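Local coordinates for deacetylase EF_0837 (Enterococcus faecalis, PDB 2ICS), which deacetylates acetyl-(R)-mandelate in vitro, with very low efficiency, using two zinc ions bound in a TIM-barrel hydrolase of the amidohydrolase type, at residues 341-346 with 351-356; 249-254 with 290-295; 85-90 with 313-318; 226-231 with 256-261. One frame throughout, in Å; residues are numbered along the deposited sequence.

Contact 1 of 4, residues 341-346 with 351-356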
loop_
_atom_site.group_PDB
_atom_site.type_symbol
_atom_site.label_atom_id
_atom_site.label_comp_id
_atom_site.label_asym_id
_atom_site.label_seq_id
_atom_site.Cartn_x
_atom_site.Cartn_y
_atom_site.Cartn_z
ATOM N N LYS A 341 -17.753 -4.791 -15.126
ATOM C CA LYS A 341 -17.681 -3.569 -14.335
ATOM C C LYS A 341 -16.769 -2.593 -15.064
ATOM O O LYS A 341 -15.732 -2.992 -15.600
ATOM C CB LYS A 341 -17.101 -3.894 -12.958
ATOM C CG LYS A 341 -16.920 -2.719 -12.015
ATOM C CD LYS A 341 -16.209 -3.196 -10.753
ATOM C CE LYS A 341 -16.037 -2.091 -9.728
ATOM N NZ LYS A 341 -15.307 -2.582 -8.517
ATOM N N THR A 342 -17.159 -1.324 -15.101
ATOM C CA THR A 342 -16.349 -0.312 -15.765
ATOM C C THR A 342 -15.295 0.208 -14.800
ATOM O O THR A 342 -15.588 0.488 -13.636
ATOM C CB THR A 342 -17.205 0.872 -16.251
ATOM O OG1 THR A 342 -18.119 0.417 -17.256
ATOM C CG2 THR A 342 -16.317 1.958 -16.846
ATOM N N LEU A 343 -14.065 0.326 -15.286
ATOM C CA LEU A 343 -12.965 0.803 -14.462
ATOM C C LEU A 343 -12.310 1.977 -15.157
ATOM O O LEU A 343 -12.026 1.920 -16.349
ATOM C CB LEU A 343 -11.936 -0.314 -14.248
ATOM C CG LEU A 343 -12.439 -1.605 -13.594
ATOM C CD1 LEU A 343 -11.337 -2.654 -13.637
ATOM C CD2 LEU A 343 -12.861 -1.341 -12.168
ATOM N N THR A 344 -12.072 3.042 -14.402
ATOM C CA THR A 344 -11.459 4.252 -14.943
ATOM C C THR A 344 -10.157 4.549 -14.211
ATOM O O THR A 344 -10.105 4.475 -12.985
ATOM C CB THR A 344 -12.397 5.461 -14.761
ATOM O OG1 THR A 344 -13.715 5.106 -15.190
ATOM C CG2 THR A 344 -11.904 6.645 -15.574
ATOM N N ASP A 345 -9.108 4.891 -14.948
ATOM C CA ASP A 345 -7.847 5.199 -14.291
ATOM C C ASP A 345 -7.755 6.685 -13.973
ATOM O O ASP A 345 -8.744 7.409 -14.076
ATOM C CB ASP A 345 -6.650 4.756 -15.141
ATOM C CG ASP A 345 -6.572 5.473 -16.475
ATOM O OD1 ASP A 345 -7.241 6.513 -16.651
ATOM O OD2 ASP A 345 -5.817 4.993 -17.345
ATOM N N SER A 346 -6.564 7.132 -13.594
ATOM C CA SER A 346 -6.335 8.524 -13.223
ATOM C C SER A 346 -6.383 9.499 -14.390
ATOM O O SER A 346 -6.522 10.703 -14.186
ATOM C CB SER A 346 -4.979 8.664 -12.526
ATOM O OG SER A 346 -4.875 7.797 -11.411
ATOM N N ARG A 351 -11.660 0.655 -19.002
ATOM C CA ARG A 351 -11.500 -0.763 -19.295
ATOM C C ARG A 351 -12.671 -1.500 -18.649
ATOM O O ARG A 351 -13.146 -1.117 -17.582
ATOM C CB ARG A 351 -10.175 -1.288 -18.723
ATOM C CG ARG A 351 -8.914 -0.615 -19.271
ATOM C CD ARG A 351 -8.721 -0.923 -20.751
ATOM N NE ARG A 351 -7.415 -0.497 -21.256
ATOM C CZ ARG A 351 -7.126 0.734 -21.667
ATOM N NH1 ARG A 351 -8.050 1.684 -21.639
ATOM N NH2 ARG A 351 -5.910 1.013 -22.120
ATOM N N VAL A 352 -13.149 -2.549 -19.301
ATOM C CA VAL A 352 -14.263 -3.308 -18.751
ATOM C C VAL A 352 -13.742 -4.571 -18.079
ATOM O O VAL A 352 -13.230 -5.467 -18.744
ATOM C CB VAL A 352 -15.279 -3.680 -19.853
ATOM C CG1 VAL A 352 -16.432 -4.473 -19.259
ATOM C CG2 VAL A 352 -15.803 -2.418 -20.512
ATOM N N ALA A 353 -13.859 -4.629 -16.756
ATOM C CA ALA A 353 -13.398 -5.791 -16.006
ATOM C C ALA A 353 -14.421 -6.911 -16.103
ATOM O O ALA A 353 -15.625 -6.658 -16.151
ATOM C CB ALA A 353 -13.174 -5.423 -14.548
ATOM N N LYS A 354 -13.936 -8.146 -16.134
ATOM C CA LYS A 354 -14.810 -9.306 -16.220
ATOM C C LYS A 354 -14.913 -10.002 -14.867
ATOM O O LYS A 354 -15.791 -10.842 -14.663
ATOM C CB LYS A 354 -14.272 -10.304 -17.247
ATOM C CG LYS A 354 -14.147 -9.768 -18.665
ATOM C CD LYS A 354 -13.499 -10.812 -19.573
ATOM C CE LYS A 354 -13.451 -10.346 -21.020
ATOM N NZ LYS A 354 -14.819 -10.108 -21.567
ATOM N N GLU A 355 -14.016 -9.657 -13.945
ATOM C CA GLU A 355 -14.025 -10.288 -12.629
ATOM C C GLU A 355 -13.931 -9.273 -11.486
ATOM O O GLU A 355 -13.163 -8.310 -11.549
ATOM C CB GLU A 355 -12.876 -11.298 -12.540
ATOM C CG GLU A 355 -12.747 -12.177 -13.787
ATOM C CD GLU A 355 -11.680 -13.251 -13.659
ATOM O OE1 GLU A 355 -10.512 -12.920 -13.373
ATOM O OE2 GLU A 355 -12.010 -14.437 -13.851
ATOM N N GLN A 356 -14.720 -9.505 -10.442
ATOM C CA GLN A 356 -14.756 -8.624 -9.282
ATOM C C GLN A 356 -14.394 -9.363 -7.996
ATOM O O GLN A 356 -14.870 -10.478 -7.755
ATOM C CB GLN A 356 -16.156 -8.017 -9.129
ATOM C CG GLN A 356 -16.553 -7.027 -10.212
ATOM C CD GLN A 356 -17.996 -6.561 -10.069
ATOM O OE1 GLN A 356 -18.432 -6.185 -8.981
ATOM N NE2 GLN A 356 -18.739 -6.580 -11.171
#
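With CG anti to the backbone N (chi1 178°) and every later torsion extended, Lys341 runs its methylene chain obliquely across the side chain of Gln356. The glutamine turns its own CG back beside its backbone N (chi1 -68°), which lays its amide against the lysine stem: NE2 is 3.6 Å from Lys341 CB. The pair sits at one end of a beta hairpin formed by strands 331-344 and 350-364, where the chain turns a corner at Lys354 before running on through Gln356. Their polar ends part company, Lys341 NZ forming a salt bridge with Glu291 and Gln356 OE1 a hydrogen bond with Arg358.

The ladder of the hairpin is antiparallel and strongly twisted. Leu343 and Arg351 form a hydrogen-bonded pair, with Leu343 N to Arg351 O at 2.9 Å and Arg351 N to Leu343 O at 3.0 Å. In the Lys341 and Ala353 pair the bonds are unequal: Ala353 N meets Lys341 O at 2.7 Å, whereas the return bond from Lys341 N to Ala353 O is weak and bent to 134°. Leu343 and Ala353 share the face turned to helix 286-296, and Leu343 CD1 presses tightly on Ala353 CB at 3.4 Å. Arg351 starts on the same face, but its guanidinium end leads away from strand 341-344 to a salt bridge with Glu257 of helix 253-261. Between the two hydrogen-bonded pairs, Thr342 and Val352 form the non-hydrogen-bonded pair, on the other, exposed face. Here Val352 CA makes a C-H...O contact of 3.5 Å to Lys341 O.

Contact 2 of 4, residues 249-254 with 290-295; sequences DSFNFH and MEKLRV
Apolar contact comes chiefly from the ring of Phe253, which meets the stem of Lys292 at about a right angle. Its CZ lies 3.9 Å from Lys292 CG, and CE1 approaches CG1 of Val295, although the rotation of that valine is doubtful in the model. Phe251 adds a looser touch, its CE2 reaching CD of Lys292 at 4.2 Å. The two rings of segment 249-254 also meet each other: CE2 of Phe251 stands 3.8 Å above one face of the Phe253 ring, offset toward the rim, while CE1 of Phe253 lies in plane at the edge of the Phe251 ring.

A backbone carbonyl contributes as well. Lys292 O lies near the plane of the Phe253 ring, at its edge, 3.8 Å from CE1.

Polar bonds lead out of this cluster. The extended Lys292 chain passes the rings and gives NZ to the carbonyl oxygens of Pro282 and Thr344, which satisfy a buried ammonium group. On the other segment Phe253 N is held by Asp345 OD2, and Asn252 is the N-cap of helix 253-261, its OD1 bonded to Val255 N.

The arrangement belongs to a TIM barrel of the amidohydrolase type: the loop and helix after strand 241-243 pack on helix 286-296, with the side chain of Phe251 about 7 Å from that of the zinc ligand His211.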
loop_
_atom_site.group_PDB
_atom_site.type_symbol
_atom_site.label_atom_id
_atom_site.label_comp_id
_atom_site.label_asym_id
_atom_site.label_seq_id
_atom_site.Cartn_x
_atom_site.Cartn_y
_atom_site.Cartn_z
ATOM N N ASP A 249 -4.307 10.991 -9.746
ATOM C CA ASP A 249 -3.613 11.180 -11.016
ATOM C C ASP A 249 -2.367 10.339 -11.237
ATOM O O ASP A 249 -1.551 10.674 -12.089
ATOM C CB ASP A 249 -3.236 12.655 -11.181
ATOM C CG ASP A 249 -4.441 13.534 -11.470
ATOM O OD1 ASP A 249 -5.141 13.285 -12.484
ATOM O OD2 ASP A 249 -4.687 14.474 -10.686
ATOM N N SER A 250 -2.222 9.232 -10.521
ATOM C CA SER A 250 -1.003 8.454 -10.671
ATOM C C SER A 250 -1.034 7.058 -11.284
ATOM O O SER A 250 -0.026 6.347 -11.230
ATOM C CB SER A 250 -0.294 8.412 -9.319
ATOM O OG SER A 250 -0.085 9.735 -8.851
ATOM N N PHE A 251 -2.162 6.652 -11.860
ATOM C CA PHE A 251 -2.238 5.334 -12.489
ATOM C C PHE A 251 -2.819 5.401 -13.895
ATOM O O PHE A 251 -3.943 5.850 -14.097
ATOM C CB PHE A 251 -3.072 4.358 -11.658
ATOM C CG PHE A 251 -3.224 3.009 -12.306
ATOM C CD1 PHE A 251 -2.147 2.134 -12.378
ATOM C CD2 PHE A 251 -4.427 2.639 -12.906
ATOM C CE1 PHE A 251 -2.257 0.908 -13.042
ATOM C CE2 PHE A 251 -4.552 1.417 -13.576
ATOM C CZ PHE A 251 -3.461 0.549 -13.643
ATOM N N ASN A 252 -2.048 4.917 -14.860
ATOM C CA ASN A 252 -2.447 4.934 -16.259
ATOM C C ASN A 252 -2.460 3.502 -16.812
ATOM O O ASN A 252 -1.446 2.801 -16.767
ATOM C CB ASN A 252 -1.467 5.838 -17.028
ATOM C CG ASN A 252 -1.789 5.954 -18.511
ATOM O OD1 ASN A 252 -1.575 5.016 -19.283
ATOM N ND2 ASN A 252 -2.300 7.116 -18.916
ATOM N N PHE A 253 -3.622 3.065 -17.304
ATOM C CA PHE A 253 -3.781 1.717 -17.865
ATOM C C PHE A 253 -2.768 1.417 -18.965
ATOM O O PHE A 253 -2.136 0.357 -18.970
ATOM C CB PHE A 253 -5.186 1.527 -18.456
ATOM C CG PHE A 253 -6.238 1.118 -17.450
ATOM C CD1 PHE A 253 -6.126 -0.075 -16.747
ATOM C CD2 PHE A 253 -7.372 1.895 -17.261
ATOM C CE1 PHE A 253 -7.129 -0.490 -15.878
ATOM C CE2 PHE A 253 -8.385 1.489 -16.394
ATOM C CZ PHE A 253 -8.262 0.294 -15.703
ATOM N N HIS A 254 -2.616 2.348 -19.900
ATOM C CA HIS A 254 -1.691 2.134 -21.002
ATOM C C HIS A 254 -0.275 1.850 -20.510
ATOM O O HIS A 254 0.411 0.968 -21.032
ATOM C CB HIS A 254 -1.676 3.341 -21.936
ATOM C CG HIS A 254 -0.811 3.147 -23.140
ATOM N ND1 HIS A 254 -1.074 2.189 -24.094
ATOM C CD2 HIS A 254 0.350 3.740 -23.510
ATOM C CE1 HIS A 254 -0.111 2.196 -24.999
ATOM N NE2 HIS A 254 0.766 3.128 -24.667
HETATM N N MSE A 290 -7.209 -3.600 -7.354
HETATM C CA MSE A 290 -6.790 -4.964 -7.651
HETATM C C MSE A 290 -7.453 -5.458 -8.947
HETATM O O MSE A 290 -6.825 -6.149 -9.750
HETATM C CB MSE A 290 -7.159 -5.880 -6.480
HETATM C CG MSE A 290 -6.409 -5.546 -5.187
HETATM SE SE MSE A 290 -7.199 -6.362 -3.611
HETATM C CE MSE A 290 -6.776 -8.207 -3.989
ATOM N N GLU A 291 -8.720 -5.093 -9.145
ATOM C CA GLU A 291 -9.450 -5.490 -10.341
ATOM C C GLU A 291 -8.864 -4.796 -11.568
ATOM O O GLU A 291 -8.995 -5.287 -12.689
ATOM C CB GLU A 291 -10.936 -5.138 -10.204
ATOM C CG GLU A 291 -11.604 -5.773 -8.994
ATOM C CD GLU A 291 -12.976 -5.202 -8.722
ATOM O OE1 GLU A 291 -13.202 -4.024 -9.070
ATOM O OE2 GLU A 291 -13.821 -5.923 -8.150
ATOM N N LYS A 292 -8.219 -3.650 -11.360
ATOM C CA LYS A 292 -7.613 -2.934 -12.481
ATOM C C LYS A 292 -6.368 -3.668 -12.973
ATOM O O LYS A 292 -6.130 -3.769 -14.173
ATOM C CB LYS A 292 -7.272 -1.498 -12.082
ATOM C CG LYS A 292 -8.510 -0.624 -11.892
ATOM C CD LYS A 292 -8.163 0.808 -11.493
ATOM C CE LYS A 292 -9.438 1.619 -11.275
ATOM N NZ LYS A 292 -9.186 2.952 -10.671
ATOM N N LEU A 293 -5.564 -4.191 -12.054
ATOM C CA LEU A 293 -4.381 -4.928 -12.483
ATOM C C LEU A 293 -4.786 -6.298 -13.004
ATOM O O LEU A 293 -4.036 -6.945 -13.732
ATOM C CB LEU A 293 -3.387 -5.044 -11.336
ATOM C CG LEU A 293 -2.737 -3.658 -11.261
ATOM C CD1 LEU A 293 -2.721 -3.144 -9.846
ATOM C CD2 LEU A 293 -1.350 -3.730 -11.877
ATOM N N ARG A 294 -5.986 -6.733 -12.638
ATOM C CA ARG A 294 -6.482 -8.013 -13.112
ATOM C C ARG A 294 -6.824 -7.829 -14.581
ATOM O O ARG A 294 -6.464 -8.654 -15.417
ATOM C CB ARG A 294 -7.728 -8.437 -12.331
ATOM C CG ARG A 294 -8.445 -9.654 -12.917
ATOM C CD ARG A 294 -7.485 -10.805 -13.158
ATOM N NE ARG A 294 -8.149 -11.973 -13.726
ATOM C CZ ARG A 294 -7.579 -12.805 -14.595
ATOM N NH1 ARG A 294 -6.331 -12.595 -15.003
ATOM N NH2 ARG A 294 -8.254 -13.851 -15.054
ATOM N N VAL A 295 -7.502 -6.728 -14.891
ATOM C CA VAL A 295 -7.896 -6.441 -16.264
ATOM C C VAL A 295 -6.660 -6.131 -17.110
ATOM O O VAL A 295 -6.651 -6.371 -18.317
ATOM C CB VAL A 295 -8.895 -5.251 -16.329
ATOM C CG1 VAL A 295 -8.168 -3.933 -16.108
ATOM C CG2 VAL A 295 -9.612 -5.250 -17.665
#

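Contact 3 of 4, residues 85-90 with 313-318; sequences TVIDAG and ENFHLT
Ile87 points the end of its side chain obliquely at the root of the Phe315 ring. The methyl CD1 does the touching, 3.6 Å from Phe315 CD2 and 3.9 Å from Phe315 CG, so the isoleucine meets the part of the ring next to Phe315 CB. Two torsions carry the methyl there: CG1 stands beside the backbone N (chi1 -52°), and CD1 then continues outward in an extended line (chi2 -179°). This length matters, because the CA atoms of Ile87 and Phe315 are still 9.2 Å apart.

Leu317 approaches the same methyl from another direction, and more loosely, its CD2 lying 4.4 Å from Ile87 CD1. Phe315 and Leu317 both direct their side chains toward the strand, and the chain changes course between them. Helix 309-314 ends in a Schellman motif with His316, at positive phi, as its C-prime residue, and an inverse gamma turn centred on Leu317 follows. His316 is exposed while Phe315 and Leu317, its two neighbours, are buried.

The contact is wholly apolar across the two segments. The Phe315 side chain also touches Asp59 of strand 51-61, Leu114 of strand 110-114 and Met186 of strand 186-189. One aromatic side chain thus touches residues of several barrel strands, consistent with a hydrophobic cluster in the interior of a TIM barrel, near the metal centre; the side chain of Ile87 is about 7 Å from that of the zinc ligand His60.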
loop_
_atom_site.group_PDB
_atom_site.type_symbol
_atom_site.label_atom_id
_atom_site.label_comp_id
_atom_site.label_asym_id
_atom_site.label_seq_id
_atom_site.Cartn_x
_atom_site.Cartn_y
_atom_site.Cartn_z
ATOM N N THR A 85 -4.586 -3.797 7.420
ATOM C CA THR A 85 -3.516 -2.865 7.770
ATOM C C THR A 85 -3.334 -1.790 6.699
ATOM O O THR A 85 -3.441 -2.071 5.501
ATOM C CB THR A 85 -2.157 -3.615 7.957
ATOM O OG1 THR A 85 -2.246 -4.505 9.078
ATOM C CG2 THR A 85 -1.028 -2.634 8.204
ATOM N N VAL A 86 -3.082 -0.557 7.133
ATOM C CA VAL A 86 -2.848 0.539 6.202
ATOM C C VAL A 86 -1.642 1.333 6.669
ATOM O O VAL A 86 -1.352 1.408 7.868
ATOM C CB VAL A 86 -4.055 1.519 6.089
ATOM C CG1 VAL A 86 -5.251 0.813 5.463
ATOM C CG2 VAL A 86 -4.411 2.080 7.461
ATOM N N ILE A 87 -0.927 1.909 5.714
ATOM C CA ILE A 87 0.232 2.713 6.028
ATOM C C ILE A 87 0.020 4.090 5.431
ATOM O O ILE A 87 -0.071 4.242 4.209
ATOM C CB ILE A 87 1.521 2.110 5.438
ATOM C CG1 ILE A 87 1.649 0.639 5.857
ATOM C CG2 ILE A 87 2.726 2.913 5.917
ATOM C CD1 ILE A 87 2.905 -0.049 5.339
ATOM N N ASP A 88 -0.088 5.092 6.297
ATOM C CA ASP A 88 -0.269 6.461 5.846
ATOM C C ASP A 88 1.045 6.936 5.226
ATOM O O ASP A 88 2.089 6.899 5.875
ATOM C CB ASP A 88 -0.662 7.348 7.020
ATOM C CG ASP A 88 -0.722 8.806 6.640
ATOM O OD1 ASP A 88 0.350 9.443 6.572
ATOM O OD2 ASP A 88 -1.841 9.308 6.388
ATOM N N ALA A 89 0.989 7.383 3.974
ATOM C CA ALA A 89 2.189 7.808 3.256
ATOM C C ALA A 89 2.714 9.222 3.516
ATOM O O ALA A 89 2.736 10.069 2.613
ATOM C CB ALA A 89 1.988 7.602 1.752
ATOM N N GLY A 90 3.143 9.474 4.749
ATOM C CA GLY A 90 3.703 10.772 5.082
ATOM C C GLY A 90 2.774 11.966 5.183
ATOM O O GLY A 90 3.184 13.098 4.917
ATOM N N GLU A 313 6.617 -7.078 3.324
ATOM C CA GLU A 313 8.069 -7.095 3.171
ATOM C C GLU A 313 8.652 -5.706 2.892
ATOM O O GLU A 313 9.721 -5.369 3.394
ATOM C CB GLU A 313 8.476 -8.039 2.042
ATOM C CG GLU A 313 8.551 -9.498 2.445
ATOM C CD GLU A 313 8.850 -10.403 1.264
ATOM O OE1 GLU A 313 9.524 -9.942 0.318
ATOM O OE2 GLU A 313 8.427 -11.578 1.287
ATOM N N ASN A 314 7.960 -4.905 2.089
ATOM C CA ASN A 314 8.451 -3.566 1.770
ATOM C C ASN A 314 8.732 -2.751 3.027
ATOM O O ASN A 314 9.712 -2.007 3.083
ATOM C CB ASN A 314 7.441 -2.781 0.925
ATOM C CG ASN A 314 7.231 -3.373 -0.453
ATOM O OD1 ASN A 314 8.024 -4.195 -0.923
ATOM N ND2 ASN A 314 6.159 -2.936 -1.122
ATOM N N PHE A 315 7.870 -2.895 4.030
ATOM C CA PHE A 315 8.007 -2.133 5.261
ATOM C C PHE A 315 8.283 -2.925 6.528
ATOM O O PHE A 315 8.009 -2.471 7.637
ATOM C CB PHE A 315 6.773 -1.248 5.422
ATOM C CG PHE A 315 6.651 -0.225 4.337
ATOM C CD1 PHE A 315 7.444 0.915 4.353
ATOM C CD2 PHE A 315 5.815 -0.447 3.248
ATOM C CE1 PHE A 315 7.414 1.820 3.297
ATOM C CE2 PHE A 315 5.778 0.453 2.185
ATOM C CZ PHE A 315 6.581 1.588 2.211
ATOM N N HIS A 316 8.831 -4.116 6.351
ATOM C CA HIS A 316 9.197 -4.957 7.471
ATOM C C HIS A 316 8.119 -5.224 8.511
ATOM O O HIS A 316 8.375 -5.155 9.714
ATOM C CB HIS A 316 10.449 -4.368 8.130
ATOM C CG HIS A 316 11.606 -4.251 7.188
ATOM N ND1 HIS A 316 12.300 -3.076 6.998
ATOM C CD2 HIS A 316 12.163 -5.155 6.346
ATOM C CE1 HIS A 316 13.230 -3.259 6.077
ATOM N NE2 HIS A 316 13.168 -4.512 5.665
ATOM N N LEU A 317 6.906 -5.511 8.047
ATOM C CA LEU A 317 5.829 -5.860 8.958
ATOM C C LEU A 317 6.023 -7.372 9.121
ATOM O O LEU A 317 5.303 -8.183 8.531
ATOM C CB LEU A 317 4.458 -5.544 8.346
ATOM C CG LEU A 317 4.130 -4.070 8.073
ATOM C CD1 LEU A 317 4.380 -3.226 9.320
ATOM C CD2 LEU A 317 4.990 -3.571 6.942
ATOM N N THR A 318 7.036 -7.724 9.911
ATOM C CA THR A 318 7.421 -9.108 10.171
ATOM C C THR A 318 6.306 -10.000 10.700
ATOM O O THR A 318 6.313 -11.207 10.475
ATOM C CB THR A 318 8.600 -9.170 11.176
ATOM O OG1 THR A 318 8.214 -8.548 12.410
ATOM C CG2 THR A 318 9.817 -8.447 10.617
#

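Contact 4 of 4, residues 226-231 with 256-261; sequences DKIKDF and AETALR
A single water joins the carboxylate of Asp226 to Thr258, donating one bond of 2.8 Å to Asp226 OD2 and another of 2.8 Å to Thr258 OG1. Nearby, the guanidinium of Arg261 has the backbone N of Thr258 at its edge and in its plane, while its NE makes a weak bond back to Glu257 O. Off the contact, one face of the Phe231 ring is covered by Lys229 CB, offset toward the rim. The water and the groups it joins lie where a short antiparallel hairpin, strands 221-222 and 227-228 with a G1 beta bulge at Asp226 and Lys227, meets helix 253-261 of the TIM barrel.

Both polar groups at the water have second partners. Asp226 OD1 is probably hydrogen-bonded to His254 NE2, and Thr258 OG1 bonds to the carbonyl of His254 one turn earlier in the helix. The threonine's rotation (chi1 -64°) sets OG1 beside its backbone N and turns CG2 to the hairpin, where the methyl lies 3.8 Å from Asp226 O. The carboxylate and guanidinium do not touch, with Asp226 OD2 at 5.4 Å from Arg261 NH2, though their opposite charges could still attract.

Ile228 supplies the apolar part, reaching over Ala259 with its terminal methyl, whose exact placement is doubtful. Farther back on the same side chain, Ile228 CG1 lies 4.4 Å from Thr258 CG2.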
loop_
_atom_site.group_PDB
_atom_site.type_symbol
_atom_site.label_atom_id
_atom_site.label_comp_id
_atom_site.label_asym_id
_atom_site.label_seq_id
_atom_site.Cartn_x
_atom_site.Cartn_y
_atom_site.Cartn_z
ATOM N N ASP A 226 6.839 4.783 -27.225
ATOM C CA ASP A 226 5.836 3.914 -26.630
ATOM C C ASP A 226 6.521 2.716 -25.980
ATOM O O ASP A 226 5.999 1.602 -25.988
ATOM C CB ASP A 226 4.843 3.450 -27.698
ATOM C CG ASP A 226 3.511 3.024 -27.109
ATOM O OD1 ASP A 226 2.936 3.805 -26.318
ATOM O OD2 ASP A 226 3.034 1.918 -27.441
ATOM N N LYS A 227 7.700 2.958 -25.424
ATOM C CA LYS A 227 8.464 1.915 -24.756
ATOM C C LYS A 227 8.864 2.385 -23.364
ATOM O O LYS A 227 8.941 3.587 -23.102
ATOM C CB LYS A 227 9.724 1.581 -25.556
ATOM C CG LYS A 227 9.463 0.907 -26.895
ATOM C CD LYS A 227 10.750 0.763 -27.700
ATOM C CE LYS A 227 11.821 -0.019 -26.939
ATOM N NZ LYS A 227 11.407 -1.420 -26.637
ATOM N N ILE A 228 9.117 1.440 -22.470
ATOM C CA ILE A 228 9.531 1.794 -21.127
ATOM C C ILE A 228 10.970 2.287 -21.171
ATOM O O ILE A 228 11.855 1.601 -21.685
ATOM C CB ILE A 228 9.422 0.590 -20.182
ATOM C CG1 ILE A 228 7.948 0.243 -19.982
ATOM C CG2 ILE A 228 10.080 0.903 -18.837
ATOM C CD1 ILE A 228 7.729 -0.903 -19.037
ATOM N N LYS A 229 11.197 3.482 -20.637
ATOM C CA LYS A 229 12.530 4.075 -20.626
ATOM C C LYS A 229 13.546 3.093 -20.044
ATOM O O LYS A 229 13.244 2.368 -19.097
ATOM C CB LYS A 229 12.498 5.381 -19.825
ATOM C CG LYS A 229 11.509 6.401 -20.389
ATOM C CD LYS A 229 11.351 7.614 -19.485
ATOM C CE LYS A 229 10.336 8.603 -20.062
ATOM N NZ LYS A 229 10.109 9.769 -19.157
ATOM N N ASP A 230 14.744 3.067 -20.622
ATOM C CA ASP A 230 15.803 2.157 -20.181
ATOM C C ASP A 230 16.234 2.303 -18.730
ATOM O O ASP A 230 16.445 1.307 -18.040
ATOM C CB ASP A 230 17.045 2.305 -21.066
ATOM C CG ASP A 230 16.774 1.962 -22.515
ATOM O OD1 ASP A 230 16.099 0.942 -22.774
ATOM O OD2 ASP A 230 17.248 2.709 -23.398
ATOM N N PHE A 231 16.389 3.541 -18.271
ATOM C CA PHE A 231 16.818 3.771 -16.903
ATOM C C PHE A 231 15.759 3.326 -15.905
ATOM O O PHE A 231 16.072 3.041 -14.748
ATOM C CB PHE A 231 17.210 5.245 -16.697
ATOM C CG PHE A 231 16.094 6.223 -16.940
ATOM C CD1 PHE A 231 15.133 6.465 -15.962
ATOM C CD2 PHE A 231 16.024 6.931 -18.136
ATOM C CE1 PHE A 231 14.124 7.395 -16.169
ATOM C CE2 PHE A 231 15.018 7.867 -18.358
ATOM C CZ PHE A 231 14.064 8.100 -17.369
ATOM N N ALA A 256 0.681 0.620 -17.522
ATOM C CA ALA A 256 0.706 -0.682 -16.855
ATOM C C ALA A 256 0.666 -1.815 -17.870
ATOM O O ALA A 256 1.350 -2.833 -17.710
ATOM C CB ALA A 256 -0.486 -0.803 -15.890
ATOM N N GLU A 257 -0.143 -1.640 -18.911
ATOM C CA GLU A 257 -0.272 -2.648 -19.952
ATOM C C GLU A 257 1.018 -2.740 -20.746
ATOM O O GLU A 257 1.488 -3.835 -21.047
ATOM C CB GLU A 257 -1.445 -2.315 -20.878
ATOM C CG GLU A 257 -2.794 -2.315 -20.166
ATOM C CD GLU A 257 -3.914 -1.744 -21.015
ATOM O OE1 GLU A 257 -3.655 -0.803 -21.797
ATOM O OE2 GLU A 257 -5.062 -2.224 -20.886
ATOM N N THR A 258 1.596 -1.592 -21.083
ATOM C CA THR A 258 2.843 -1.587 -21.836
ATOM C C THR A 258 3.919 -2.278 -21.017
ATOM O O THR A 258 4.659 -3.116 -21.531
ATOM C CB THR A 258 3.299 -0.158 -22.164
ATOM O OG1 THR A 258 2.332 0.461 -23.015
ATOM C CG2 THR A 258 4.648 -0.175 -22.872
ATOM N N ALA A 259 3.999 -1.934 -19.736
ATOM C CA ALA A 259 4.991 -2.541 -18.858
ATOM C C ALA A 259 4.841 -4.060 -18.827
ATOM O O ALA A 259 5.831 -4.788 -18.926
ATOM C CB ALA A 259 4.869 -1.964 -17.446
ATOM N N LEU A 260 3.608 -4.543 -18.697
ATOM C CA LEU A 260 3.369 -5.986 -18.656
ATOM C C LEU A 260 3.857 -6.654 -19.939
ATOM O O LEU A 260 4.532 -7.683 -19.894
ATOM C CB LEU A 260 1.879 -6.293 -18.442
ATOM C CG LEU A 260 1.497 -7.782 -18.371
ATOM C CD1 LEU A 260 2.265 -8.468 -17.248
ATOM C CD2 LEU A 260 0.001 -7.921 -18.141
ATOM N N ARG A 261 3.522 -6.066 -21.085
ATOM C CA ARG A 261 3.956 -6.621 -22.361
ATOM C C ARG A 261 5.475 -6.738 -22.430
ATOM O O ARG A 261 5.999 -7.611 -23.118
ATOM C CB ARG A 261 3.428 -5.771 -23.524
ATOM C CG ARG A 261 2.018 -6.153 -23.951
ATOM C CD ARG A 261 1.440 -5.205 -24.994
ATOM N NE ARG A 261 1.167 -3.880 -24.441
ATOM C CZ ARG A 261 0.515 -2.918 -25.089
ATOM N NH1 ARG A 261 0.066 -3.132 -26.320
ATOM N NH2 ARG A 261 0.310 -1.742 -24.508
HETATM O O HOH W 1 2.493 -0.194 -25.726
#

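Contacts 1, 2 and 4 all touch one another, whereas contact 3 lies in the barrel interior, its centre 21 Å from that of contact 2 and 27 Å from those of contacts 1 and 4. Contacts 1 and 2 have centres 9 Å apart and are tied by two salt bridges between hairpin and helix 286-296. Contacts 2 and 4 share helix 253-261, their centres 14 Å apart, and their segments alternate along the chain; contacts 1 and 4 are 21 Å apart. Contact 3 closes a loop of more than 220 residues within which contacts 2 and 4 are nested; contact 1 follows it in sequence. Strand 83-89 and the hairpin belong to one mixed sheet, which links barrel to hairpin.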